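Ent-copalyl diphosphate synthase (PDB 5BP8) is a largely helical bacterial protein of the class II terpene cyclase type, related in part to the squalene-hopene cyclase C-terminal domain. Local coordinates at residues 458-463 and 469-474; 447-452 and 484-489; 83-88 and 99-104. All blocks are in the same frame, centred on the assembly; numbering follows the deposited sequence.

Interaction 1: 458-463 and 469-474; sequences LLMRTR and GTVARS. With SO4 (sulfate ion), chain D.
Leu-459 and Val-471 bring the end of helix 449-461 and the beginning of helix 469-484 together, their CA atoms 6.3 Å apart. Val-471 is short and branched, which suits so close an approach: its CG1, anti to the backbone N (chi1 168°), lies 3.7 Å from the carbonyl O of Leu-459. The same methyl is approached by the terminal CE of Met-460, a selenomethionine in this crystal, at 4.1 Å; two bends in that flexible chain fold CE back over the backbone of Val-471 and Ala-472. Arg-463 lays its aliphatic CD across Val-471 CG1, its NE passing Ala-472 CB at the exposed side of the contact.

Deeper in, Leu-459 CD1 meets Ser-474 OG at 3.3 Å. That hydroxyl is hydrogen-bonded to Gln-436, while Trp-442 touches both side chains. Gln-436 and Trp-442 are spaced as in the QW motif of squalene-hopene cyclases, so the helix pair probably packs on one such repeat.

Thr-462, just past the helix, turns OG1 back to the O of Leu-458 (2.6 Å), satisfying a buried hydroxyl. On the far flank Arg-473 holds a sulfate ion edge-on with two bonds, NE to O3 at 2.8 Å and NH2 to O1 at 2.9 Å (162°). Gly-469 O lies over one face of this guanidinium, and Arg-477 also bonds the anion.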
ATOM      1  N   LEU A 458      12.815  -0.688 -16.315  1.00 25.85           N
ATOM      2  CA  LEU A 458      13.796  -1.757 -16.179  0.60 24.66           C
ATOM      3  C   LEU A 458      14.541  -1.957 -17.486  1.00 27.06           C
ATOM      4  O   LEU A 458      15.782  -1.995 -17.504  1.00 27.70           O
ATOM      5  CB  LEU A 458      13.132  -3.070 -15.754  0.60 23.09           C
ATOM      6  CG  LEU A 458      14.024  -4.311 -15.633  0.60 22.96           C
ATOM      7  CD1 LEU A 458      15.273  -4.034 -14.821  0.60 24.19           C
ATOM      8  CD2 LEU A 458      13.269  -5.488 -15.022  0.60 22.70           C
ATOM      9  N   LEU A 459      13.788  -2.112 -18.582  1.00 27.30           N
ATOM     10  CA  LEU A 459      14.390  -2.396 -19.881  1.00 29.52           C
ATOM     11  C   LEU A 459      15.264  -1.250 -20.383  1.00 30.44           C
ATOM     12  O   LEU A 459      16.384  -1.488 -20.869  1.00 31.27           O
ATOM     13  CB  LEU A 459      13.314  -2.728 -20.914  1.00 29.77           C
ATOM     14  CG  LEU A 459      12.550  -4.042 -20.705  1.00 29.75           C
ATOM     15  CD1 LEU A 459      11.378  -4.129 -21.674  1.00 29.78           C
ATOM     16  CD2 LEU A 459      13.452  -5.253 -20.869  1.00 30.74           C
HETATM   17  N   MSE A 460      14.776  -0.022 -20.256  1.00 29.59           N
HETATM   18  CA  MSE A 460      15.536   1.147 -20.731  1.00 31.85           C
HETATM   19  C   MSE A 460      16.749   1.422 -19.880  1.00 33.56           C
HETATM   20  O   MSE A 460      17.865   1.665 -20.415  1.00 34.06           O
HETATM   21  CB  MSE A 460      14.638   2.368 -20.866  1.00 31.83           C
HETATM   22  CG  MSE A 460      13.553   2.209 -21.919  1.00 33.25           C
HETATM   23 SE   MSE A 460      14.266   2.015 -23.750  0.65 39.15          SE
HETATM   24  CE  MSE A 460      14.847   0.167 -23.911  1.00 41.31           C
ATOM     25  N   ARG A 461      16.594   1.380 -18.564  1.00 32.94           N
ATOM     26  CA  ARG A 461      17.705   1.747 -17.686  1.00 35.38           C
ATOM     27  C   ARG A 461      18.836   0.711 -17.658  1.00 37.64           C
ATOM     28  O   ARG A 461      19.977   1.056 -17.311  1.00 37.58           O
ATOM     29  CB  ARG A 461      17.224   2.067 -16.282  1.00 35.66           C
ATOM     30  CG  ARG A 461      16.423   3.371 -16.197  1.00 36.17           C
ATOM     31  CD  ARG A 461      15.651   3.513 -14.898  1.00 37.54           C
ATOM     32  NE  ARG A 461      16.481   3.529 -13.695  1.00 40.38           N
ATOM     33  CZ  ARG A 461      15.991   3.589 -12.452  1.00 40.41           C
ATOM     34  NH1 ARG A 461      14.675   3.651 -12.225  1.00 42.95           N
ATOM     35  NH2 ARG A 461      16.811   3.577 -11.433  1.00 43.31           N
ATOM     36  N   THR A 462      18.546  -0.531 -18.045  1.00 36.63           N
ATOM     37  CA  THR A 462      19.551  -1.597 -17.991  1.00 38.47           C
ATOM     38  C   THR A 462      20.044  -1.982 -19.372  1.00 40.11           C
ATOM     39  O   THR A 462      20.745  -2.973 -19.521  1.00 44.59           O
ATOM     40  CB  THR A 462      19.017  -2.852 -17.269  1.00 36.90           C
ATOM     41  OG1 THR A 462      17.926  -3.427 -18.001  1.00 37.60           O
ATOM     42  CG2 THR A 462      18.602  -2.513 -15.855  1.00 36.83           C
ATOM     43  N   ARG A 463      19.672  -1.193 -20.375  1.00 40.48           N
ATOM     44  CA  ARG A 463      20.013  -1.457 -21.753  1.00 44.61           C
ATOM     45  C   ARG A 463      21.504  -1.193 -21.908  1.00 43.99           C
ATOM     46  O   ARG A 463      22.034  -0.311 -21.257  1.00 41.41           O
ATOM     47  CB  ARG A 463      19.212  -0.516 -22.649  1.00 48.52           C
ATOM     48  CG  ARG A 463      19.249  -0.804 -24.138  1.00 55.10           C
ATOM     49  CD  ARG A 463      18.096  -0.075 -24.823  1.00 60.50           C
ATOM     50  NE  ARG A 463      18.409   0.404 -26.174  1.00 66.94           N
ATOM     51  CZ  ARG A 463      18.661   1.676 -26.509  1.00 69.91           C
ATOM     52  NH1 ARG A 463      18.659   2.652 -25.596  1.00 70.16           N
ATOM     53  NH2 ARG A 463      18.925   1.978 -27.778  1.00 71.29           N
ATOM     54  N   GLY A 469      18.008  -6.369 -30.007  1.00 48.98           N
ATOM     55  CA  GLY A 469      17.026  -5.420 -30.507  1.00 47.57           C
ATOM     56  C   GLY A 469      15.660  -5.603 -29.875  1.00 45.02           C
ATOM     57  O   GLY A 469      14.854  -4.677 -29.867  1.00 42.70           O
ATOM     58  N   THR A 470      15.396  -6.806 -29.367  1.00 43.64           N
ATOM     59  CA  THR A 470      14.132  -7.101 -28.698  1.00 43.55           C
ATOM     60  C   THR A 470      13.852  -6.155 -27.529  1.00 41.20           C
ATOM     61  O   THR A 470      12.695  -5.817 -27.278  1.00 39.52           O
ATOM     62  CB  THR A 470      14.099  -8.545 -28.180  1.00 44.33           C
ATOM     63  OG1 THR A 470      15.312  -8.833 -27.466  1.00 44.87           O
ATOM     64  CG2 THR A 470      13.938  -9.510 -29.346  1.00 46.45           C
ATOM     65  N   VAL A 471      14.915  -5.747 -26.835  1.00 39.23           N
ATOM     66  CA  VAL A 471      14.817  -4.916 -25.648  1.00 38.97           C
ATOM     67  C   VAL A 471      14.169  -3.587 -26.000  1.00 40.38           C
ATOM     68  O   VAL A 471      13.175  -3.188 -25.381  1.00 38.03           O
ATOM     69  CB  VAL A 471      16.204  -4.744 -24.980  1.00 39.41           C
ATOM     70  CG1 VAL A 471      16.206  -3.654 -23.909  1.00 38.96           C
ATOM     71  CG2 VAL A 471      16.637  -6.062 -24.353  1.00 38.77           C
ATOM     72  N   ALA A 472      14.705  -2.910 -27.011  1.00 39.97           N
ATOM     73  CA  ALA A 472      14.174  -1.613 -27.399  1.00 40.24           C
ATOM     74  C   ALA A 472      12.757  -1.710 -27.963  1.00 39.15           C
ATOM     75  O   ALA A 472      11.921  -0.860 -27.653  1.00 39.25           O
ATOM     76  CB  ALA A 472      15.113  -0.900 -28.368  1.00 42.43           C
ATOM     77  N   ARG A 473      12.469  -2.752 -28.741  1.00 37.49           N
ATOM     78  CA  ARG A 473      11.136  -2.908 -29.316  1.00 38.48           C
ATOM     79  C   ARG A 473      10.111  -3.205 -28.207  1.00 35.57           C
ATOM     80  O   ARG A 473       8.989  -2.701 -28.235  1.00 34.41           O
ATOM     81  CB  ARG A 473      11.104  -4.007 -30.387  1.00 41.23           C
ATOM     82  CG  ARG A 473      11.957  -3.685 -31.621  1.00 44.13           C
ATOM     83  CD  ARG A 473      11.749  -4.650 -32.784  1.00 47.28           C
ATOM     84  NE  ARG A 473      12.202  -6.010 -32.483  1.00 48.53           N
ATOM     85  CZ  ARG A 473      13.460  -6.449 -32.565  1.00 51.45           C
ATOM     86  NH1 ARG A 473      14.449  -5.650 -32.961  1.00 53.05           N
ATOM     87  NH2 ARG A 473      13.736  -7.715 -32.249  1.00 52.24           N
ATOM     88  N   SER A 474      10.512  -4.030 -27.243  1.00 33.82           N
ATOM     89  CA  SER A 474       9.641  -4.344 -26.108  1.00 32.41           C
ATOM     90  C   SER A 474       9.287  -3.083 -25.332  1.00 31.08           C
ATOM     91  O   SER A 474       8.110  -2.827 -25.058  1.00 31.44           O
ATOM     92  CB  SER A 474      10.307  -5.363 -25.179  1.00 32.37           C
ATOM     93  OG  SER A 474       9.521  -5.595 -24.003  1.00 30.45           O
TER
HETATM   94  S   SO4 D 703      10.080  -8.728 -31.397  1.00 66.11           S
HETATM   95  O1  SO4 D 703      11.370  -9.280 -31.889  1.00 68.86           O
HETATM   96  O2  SO4 D 703       9.596  -9.563 -30.274  1.00 66.70           O
HETATM   97  O3  SO4 D 703      10.303  -7.333 -30.960  1.00 63.77           O
HETATM   98  O4  SO4 D 703       9.061  -8.755 -32.475  1.00 64.98           O

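Interaction 2: 447-452 and 484-489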
ATOM      1  N   GLY A 447      -3.030  -6.000 -17.820  1.00 21.68           N
ATOM      2  CA  GLY A 447      -2.102  -4.891 -18.073  1.00 21.92           C
ATOM      3  C   GLY A 447      -2.464  -3.657 -17.276  1.00 21.20           C
ATOM      4  O   GLY A 447      -3.634  -3.215 -17.265  1.00 21.14           O
ATOM      5  N   THR A 448      -1.471  -3.066 -16.587  1.00 20.14           N
ATOM      6  CA  THR A 448      -1.704  -1.850 -15.835  1.00 19.65           C
ATOM      7  C   THR A 448      -0.659  -0.810 -16.189  1.00 19.47           C
ATOM      8  O   THR A 448       0.447  -1.140 -16.611  1.00 19.82           O
ATOM      9  CB  THR A 448      -1.625  -2.071 -14.314  1.00 19.40           C
ATOM     10  OG1 THR A 448      -0.310  -2.523 -13.937  1.00 18.98           O
ATOM     11  CG2 THR A 448      -2.679  -3.098 -13.861  1.00 19.26           C
ATOM     12  N   THR A 449      -1.029   0.429 -16.007  1.00 19.72           N
ATOM     13  CA  THR A 449      -0.083   1.558 -16.142  1.00 20.35           C
ATOM     14  C   THR A 449       1.124   1.349 -15.212  1.00 19.78           C
ATOM     15  O   THR A 449       2.295   1.420 -15.669  1.00 20.48           O
ATOM     16  CB  THR A 449      -0.794   2.881 -15.804  1.00 20.62           C
ATOM     17  OG1 THR A 449      -1.738   3.182 -16.847  1.00 20.70           O
ATOM     18  CG2 THR A 449       0.190   4.071 -15.667  1.00 20.68           C
ATOM     19  N   GLU A 450       0.847   1.042 -13.933  1.00 18.49           N
ATOM     20  CA  GLU A 450       1.935   0.919 -12.960  1.00 18.11           C
ATOM     21  C   GLU A 450       2.945  -0.153 -13.373  1.00 18.26           C
ATOM     22  O   GLU A 450       4.145   0.098 -13.455  1.00 18.17           O
ATOM     23  CB  GLU A 450       1.379   0.606 -11.573  1.00 18.06           C
ATOM     24  CG  GLU A 450       2.448   0.485 -10.492  1.00 18.10           C
ATOM     25  CD  GLU A 450       1.893   0.197  -9.106  1.00 18.39           C
ATOM     26  OE1 GLU A 450       0.650  -0.005  -8.972  1.00 17.37           O
ATOM     27  OE2 GLU A 450       2.709   0.179  -8.165  1.00 18.50           O
ATOM     28  N   GLU A 451       2.448  -1.360 -13.663  1.00 17.44           N
ATOM     29  CA  GLU A 451       3.342  -2.481 -13.903  1.00 18.36           C
ATOM     30  C   GLU A 451       4.065  -2.364 -15.250  1.00 19.42           C
ATOM     31  O   GLU A 451       5.244  -2.733 -15.367  1.00 20.09           O
ATOM     32  CB  GLU A 451       2.609  -3.813 -13.760  1.00 18.24           C
ATOM     33  CG  GLU A 451       1.996  -4.007 -12.366  1.00 17.82           C
ATOM     34  CD  GLU A 451       0.976  -5.124 -12.307  1.00 18.17           C
ATOM     35  OE1 GLU A 451      -0.172  -4.906 -12.747  1.00 18.76           O
ATOM     36  OE2 GLU A 451       1.304  -6.213 -11.792  1.00 19.52           O
ATOM     37  N   THR A 452       3.367  -1.835 -16.243  1.00 19.74           N
ATOM     38  CA  THR A 452       3.967  -1.559 -17.528  1.00 21.26           C
ATOM     39  C   THR A 452       5.118  -0.545 -17.352  1.00 21.39           C
ATOM     40  O   THR A 452       6.239  -0.744 -17.893  1.00 21.95           O
ATOM     41  CB  THR A 452       2.925  -1.030 -18.531  1.00 21.48           C
ATOM     42  OG1 THR A 452       1.871  -1.998 -18.697  1.00 20.90           O
ATOM     43  CG2 THR A 452       3.590  -0.755 -19.882  1.00 22.30           C
ATOM     44  N   ALA A 484      -1.652   4.733 -25.023  1.00 34.46           N
ATOM     45  CA  ALA A 484      -2.971   4.363 -25.510  1.00 34.77           C
ATOM     46  C   ALA A 484      -4.057   4.525 -24.453  1.00 35.22           C
ATOM     47  O   ALA A 484      -5.226   4.736 -24.787  1.00 34.71           O
ATOM     48  CB  ALA A 484      -2.957   2.930 -26.021  1.00 36.27           C
ATOM     49  N   HIS A 485      -3.683   4.421 -23.173  1.00 30.65           N
ATOM     50  CA  HIS A 485      -4.660   4.455 -22.117  1.00 29.76           C
ATOM     51  C   HIS A 485      -4.002   4.875 -20.815  1.00 28.81           C
ATOM     52  O   HIS A 485      -3.000   4.288 -20.411  1.00 27.04           O
ATOM     53  CB  HIS A 485      -5.297   3.080 -21.937  1.00 30.21           C
ATOM     54  CG  HIS A 485      -6.422   3.068 -20.964  1.00 30.38           C
ATOM     55  ND1 HIS A 485      -6.298   2.564 -19.688  1.00 32.12           N
ATOM     56  CD2 HIS A 485      -7.678   3.553 -21.054  1.00 31.89           C
ATOM     57  CE1 HIS A 485      -7.441   2.713 -19.046  1.00 32.49           C
ATOM     58  NE2 HIS A 485      -8.296   3.302 -19.858  1.00 32.43           N
ATOM     59  N   ASP A 486      -4.569   5.901 -20.194  1.00 27.62           N
ATOM     60  CA  ASP A 486      -4.138   6.349 -18.885  1.00 26.60           C
ATOM     61  C   ASP A 486      -5.332   6.894 -18.163  1.00 27.34           C
ATOM     62  O   ASP A 486      -5.874   7.939 -18.542  1.00 27.10           O
ATOM     63  CB  ASP A 486      -3.060   7.426 -18.990  1.00 26.38           C
ATOM     64  CG  ASP A 486      -2.417   7.726 -17.648  1.00 27.14           C
ATOM     65  OD1 ASP A 486      -2.166   6.769 -16.891  1.00 25.82           O
ATOM     66  OD2 ASP A 486      -2.200   8.917 -17.345  1.00 28.22           O
ATOM     67  N   ASP A 487      -5.742   6.192 -17.111  1.00 26.59           N
ATOM     68  CA  ASP A 487      -6.919   6.605 -16.358  1.00 27.38           C
ATOM     69  C   ASP A 487      -6.587   6.519 -14.880  1.00 25.93           C
ATOM     70  O   ASP A 487      -6.898   5.521 -14.241  1.00 25.40           O
ATOM     71  CB  ASP A 487      -8.127   5.714 -16.698  1.00 29.76           C
ATOM     72  CG  ASP A 487      -9.397   6.155 -15.983  1.00 32.85           C
ATOM     73  OD1 ASP A 487      -9.536   7.347 -15.717  1.00 39.26           O
ATOM     74  OD2 ASP A 487     -10.259   5.316 -15.688  1.00 38.17           O
ATOM     75  N   PRO A 488      -5.946   7.570 -14.328  1.00 26.48           N
ATOM     76  CA  PRO A 488      -5.508   7.531 -12.920  1.00 26.27           C
ATOM     77  C   PRO A 488      -6.627   7.245 -11.937  1.00 28.09           C
ATOM     78  O   PRO A 488      -6.374   6.657 -10.893  1.00 27.35           O
ATOM     79  CB  PRO A 488      -4.960   8.934 -12.680  1.00 26.81           C
ATOM     80  CG  PRO A 488      -4.462   9.363 -14.023  1.00 27.97           C
ATOM     81  CD  PRO A 488      -5.377   8.731 -15.042  1.00 26.55           C
ATOM     82  N   ALA A 489      -7.847   7.643 -12.291  1.00 29.90           N
ATOM     83  CA  ALA A 489      -9.023   7.398 -11.458  1.00 34.04           C
ATOM     84  C   ALA A 489      -9.331   5.921 -11.280  1.00 32.97           C
ATOM     85  O   ALA A 489     -10.058   5.572 -10.353  1.00 34.78           O
ATOM     86  CB  ALA A 489     -10.255   8.123 -12.026  1.00 35.62           C
TER
HETATM   87  O   HOH W   1      -4.518   3.520 -16.812  1.00 21.82           O
HETATM   88  O   HOH W   2      -0.855   4.889 -18.864  1.00 25.37           O
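Thr-449 and Asp-486 meet directly only at van der Waals range, Thr-449 OG1 standing 3.6 Å from Asp-486 OD1 and the methyl CG2 slightly farther from the same oxygen, with the two side chains standing roughly perpendicular. Asp-486 OD1 is hydrogen-bonded to the hydroxyl of Tyr-491, outside the segments, and has a long, weak ion pair to Arg-511.

Water does the polar work between the segments. Thr-449 OG1 is 2.8 Å from each of two waters: water 1 accepts from the backbone N of Asp-487, and water 2 donates to the carbonyl O of His-485. OG1 lies beside its own backbone N (chi1 -70°), which directs the hydroxyl to the loop; a threonine serves here because it can bond both waters and still set a methyl beside Asp-486.

The segment 447-452 opens helix 449-461 after the loop that follows Trp-442, the tryptophan of a probable QW motif; Trp-442 is backbone hydrogen-bonded to Thr-448, and its main-chain N bonds Thr-452 OG1.

Hydrogen bonds in the first helical turn secure the helix start. Thr-448 is the N-cap: its OG1 accepts from Glu-451 N at 3.0 Å and donates to Glu-451 OE1 at 2.7 Å, using that oxygen's anti lone pair. Thr-448 O is gripped twice, by Thr-452 N and by Thr-452 OG1 (2.7 Å), arriving from opposite faces of its plane. Buried Glu-451 OE2 is in turn satisfied by Ser-401 OG and Arg-444 N.

Interaction 3: 83-88 and 99-104; sequences LTELAR and DDLAAA
Glu-85, whose CG touches Leu-101 CD1 at 3.8 Å, sets its carboxylate at the edge of the Arg-88 guanidinium. Glu-85 OE1 lies in the guanidinium plane and accepts from Arg-88 NH1 at 3.0 Å, a nearly straight salt bridge (163°) that meets the oxygen almost along its C-O axis. The carbonyl O of Thr-84 stands 4.2 Å above one face of the same group, displaced to its edge. His-47 NE2 also bonds Glu-85 OE1, which thus has two donors that would probably stabilise its negative charge, while the carbonyls of Val-38 and Ser-39 bond Arg-88 and help fix the rotation of the guanidinium.

Glutamate suits this place because its methylenes can pack on a leucine while its end carries a charge. Its chain leaves anti to the backbone N (chi1 176°) and bends at the next bond, which lays CG against the leucine while the carboxylate turns to Arg-88.

The rest of the contact is apolar. Leu-86 and Leu-101 run alongside each other, pointing opposite ways, with Leu-86 CD2 4.0 Å from Leu-101 CB. The other branch, Leu-86 CD1, sits 3.9 Å from Ala-102 CA; the small alanine lets the leucine come down onto the helix backbone. Leu-153 touches Leu-86 and Pro-150 touches Ala-102.

Here the end of helix 72-86 packs on the start of the next helix, 98-116, a helical hairpin consistent with the alpha-alpha barrel architecture of class II terpene cyclases.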
ATOM      1  N   LEU A  83     -24.043  -6.247   7.610  1.00 18.73           N
ATOM      2  CA  LEU A  83     -24.812  -6.857   8.704  1.00 20.15           C
ATOM      3  C   LEU A  83     -25.030  -5.833   9.829  1.00 21.12           C
ATOM      4  O   LEU A  83     -26.135  -5.705  10.384  1.00 21.48           O
ATOM      5  CB  LEU A  83     -24.134  -8.112   9.234  1.00 20.68           C
ATOM      6  CG  LEU A  83     -24.163  -9.363   8.326  1.00 21.12           C
ATOM      7  CD1 LEU A  83     -23.128 -10.386   8.759  1.00 20.73           C
ATOM      8  CD2 LEU A  83     -25.571  -9.973   8.322  1.00 22.56           C
ATOM      9  N   THR A  84     -23.972  -5.106  10.177  1.00 20.66           N
ATOM     10  CA  THR A  84     -24.075  -4.065  11.186  1.00 21.41           C
ATOM     11  C   THR A  84     -25.097  -2.994  10.786  1.00 21.81           C
ATOM     12  O   THR A  84     -25.956  -2.627  11.609  1.00 21.18           O
ATOM     13  CB  THR A  84     -22.694  -3.455  11.502  1.00 21.65           C
ATOM     14  OG1 THR A  84     -21.887  -4.464  12.114  1.00 22.80           O
ATOM     15  CG2 THR A  84     -22.805  -2.258  12.431  1.00 22.17           C
ATOM     16  N   GLU A  85     -25.036  -2.514   9.545  1.00 21.49           N
ATOM     17  CA  GLU A  85     -25.994  -1.512   9.058  1.00 21.65           C
ATOM     18  C   GLU A  85     -27.431  -2.012   9.083  1.00 23.24           C
ATOM     19  O   GLU A  85     -28.343  -1.283   9.540  1.00 22.50           O
ATOM     20  CB  GLU A  85     -25.646  -1.066   7.650  1.00 22.53           C
ATOM     21  CG  GLU A  85     -26.618  -0.095   6.986  1.00 23.92           C
ATOM     22  CD  GLU A  85     -26.719   1.258   7.673  1.00 26.31           C
ATOM     23  OE1 GLU A  85     -25.764   1.664   8.349  1.00 27.07           O
ATOM     24  OE2 GLU A  85     -27.758   1.928   7.524  1.00 28.61           O
ATOM     25  N   LEU A  86     -27.638  -3.244   8.610  1.00 22.45           N
ATOM     26  CA  LEU A  86     -28.982  -3.844   8.565  1.00 24.08           C
ATOM     27  C   LEU A  86     -29.576  -4.003   9.957  1.00 25.95           C
ATOM     28  O   LEU A  86     -30.797  -3.910  10.123  1.00 26.05           O
ATOM     29  CB  LEU A  86     -28.941  -5.186   7.840  1.00 23.10           C
ATOM     30  CG  LEU A  86     -28.896  -5.019   6.331  1.00 23.83           C
ATOM     31  CD1 LEU A  86     -28.320  -6.264   5.677  1.00 24.25           C
ATOM     32  CD2 LEU A  86     -30.290  -4.710   5.810  1.00 25.07           C
ATOM     33  N   ALA A  87     -28.726  -4.175  10.966  1.00 25.45           N
ATOM     34  CA  ALA A  87     -29.218  -4.290  12.347  1.00 29.28           C
ATOM     35  C   ALA A  87     -29.514  -2.963  13.038  1.00 32.58           C
ATOM     36  O   ALA A  87     -30.014  -2.980  14.157  1.00 32.20           O
ATOM     37  CB  ALA A  87     -28.227  -5.065  13.193  1.00 28.52           C
ATOM     38  N   ARG A  88     -29.171  -1.828  12.432  1.00 34.39           N
ATOM     39  CA  ARG A  88     -29.305  -0.541  13.134  1.00 41.06           C
ATOM     40  C   ARG A  88     -30.439   0.288  12.537  1.00 44.70           C
ATOM     41  O   ARG A  88     -31.000  -0.094  11.512  1.00 44.26           O
ATOM     42  CB  ARG A  88     -27.969   0.241  13.134  1.00 40.18           C
ATOM     43  CG  ARG A  88     -27.503   0.672  11.778  1.00 41.56           C
ATOM     44  CD  ARG A  88     -26.486   1.811  11.819  1.00 42.99           C
ATOM     45  NE  ARG A  88     -25.235   1.500  12.507  1.00 38.05           N
ATOM     46  CZ  ARG A  88     -24.048   1.277  11.929  1.00 36.28           C
ATOM     47  NH1 ARG A  88     -23.861   1.290  10.587  1.00 30.69           N
ATOM     48  NH2 ARG A  88     -23.026   1.039  12.724  1.00 33.80           N
ATOM     49  N   ASP A  99     -33.754  -4.390   1.538  1.00 28.28           N
ATOM     50  CA  ASP A  99     -33.639  -5.470   0.541  1.00 29.32           C
ATOM     51  C   ASP A  99     -32.406  -5.345  -0.367  1.00 26.90           C
ATOM     52  O   ASP A  99     -31.738  -6.351  -0.621  1.00 24.73           O
ATOM     53  CB  ASP A  99     -34.900  -5.575  -0.323  1.00 32.90           C
ATOM     54  CG  ASP A  99     -36.114  -6.085   0.451  1.00 37.74           C
ATOM     55  OD1 ASP A  99     -35.984  -6.632   1.567  1.00 43.37           O
ATOM     56  OD2 ASP A  99     -37.231  -5.921  -0.065  1.00 44.38           O
ATOM     57  N   ASP A 100     -32.092  -4.136  -0.846  1.00 25.89           N
ATOM     58  CA  ASP A 100     -30.867  -3.932  -1.632  1.00 25.82           C
ATOM     59  C   ASP A 100     -29.607  -4.322  -0.826  1.00 24.62           C
ATOM     60  O   ASP A 100     -28.715  -5.033  -1.326  1.00 22.55           O
ATOM     61  CB  ASP A 100     -30.692  -2.471  -2.071  1.00 28.79           C
ATOM     62  CG  ASP A 100     -31.788  -1.983  -3.008  1.00 32.04           C
ATOM     63  OD1 ASP A 100     -32.250  -0.836  -2.806  1.00 32.64           O
ATOM     64  OD2 ASP A 100     -32.180  -2.723  -3.938  1.00 31.83           O
ATOM     65  N   LEU A 101     -29.536  -3.855   0.411  1.00 23.40           N
ATOM     66  CA  LEU A 101     -28.375  -4.168   1.241  1.00 23.54           C
ATOM     67  C   LEU A 101     -28.293  -5.641   1.581  1.00 22.78           C
ATOM     68  O   LEU A 101     -27.181  -6.228   1.559  1.00 21.02           O
ATOM     69  CB  LEU A 101     -28.376  -3.377   2.530  1.00 24.98           C
ATOM     70  CG  LEU A 101     -28.331  -1.858   2.404  1.00 27.12           C
ATOM     71  CD1 LEU A 101     -28.257  -1.270   3.804  1.00 27.79           C
ATOM     72  CD2 LEU A 101     -27.163  -1.408   1.555  1.00 27.68           C
ATOM     73  N   ALA A 102     -29.452  -6.231   1.874  1.00 21.22           N
ATOM     74  CA  ALA A 102     -29.537  -7.640   2.209  1.00 21.80           C
ATOM     75  C   ALA A 102     -29.086  -8.556   1.059  1.00 22.25           C
ATOM     76  O   ALA A 102     -28.445  -9.590   1.317  1.00 21.78           O
ATOM     77  CB  ALA A 102     -30.930  -7.995   2.665  1.00 23.10           C
ATOM     78  N   ALA A 103     -29.392  -8.165  -0.185  1.00 21.14           N
ATOM     79  CA  ALA A 103     -29.023  -8.935  -1.337  1.00 22.23           C
ATOM     80  C   ALA A 103     -27.505  -8.963  -1.452  1.00 21.50           C
ATOM     81  O   ALA A 103     -26.903 -10.032  -1.648  1.00 20.96           O
ATOM     82  CB  ALA A 103     -29.620  -8.333  -2.604  1.00 23.44           C
ATOM     83  N   ALA A 104     -26.898  -7.777  -1.361  1.00 20.20           N
ATOM     84  CA  ALA A 104     -25.441  -7.668  -1.381  1.00 19.36           C
ATOM     85  C   ALA A 104     -24.815  -8.479  -0.258  1.00 18.63           C
ATOM     86  O   ALA A 104     -23.832  -9.206  -0.459  1.00 17.63           O
ATOM     87  CB  ALA A 104     -25.006  -6.215  -1.289  1.00 19.35           C
TER

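How the interactions relate
Interactions 1 and 2 share helix 449-461: interaction 2 involves its capped start, interaction 1 its end. Their centres are about 19 Å apart and their nearest atoms about 7 Å. Along the chain both segments of interaction 1 fall between those of interaction 2, whose second segment follows helix 469-484. Trp-442, next to both, links them. Interaction 3 belongs to the opposite side of the molecule from interaction 1, with centres about 52 Å apart, and its centre is about 35 Å from that of interaction 2. A sulfate ion is bonded at interaction 1, and one lies about 6 Å from the side chain of Asp-486 in interaction 2; such ions probably come from the crystallisation liquor.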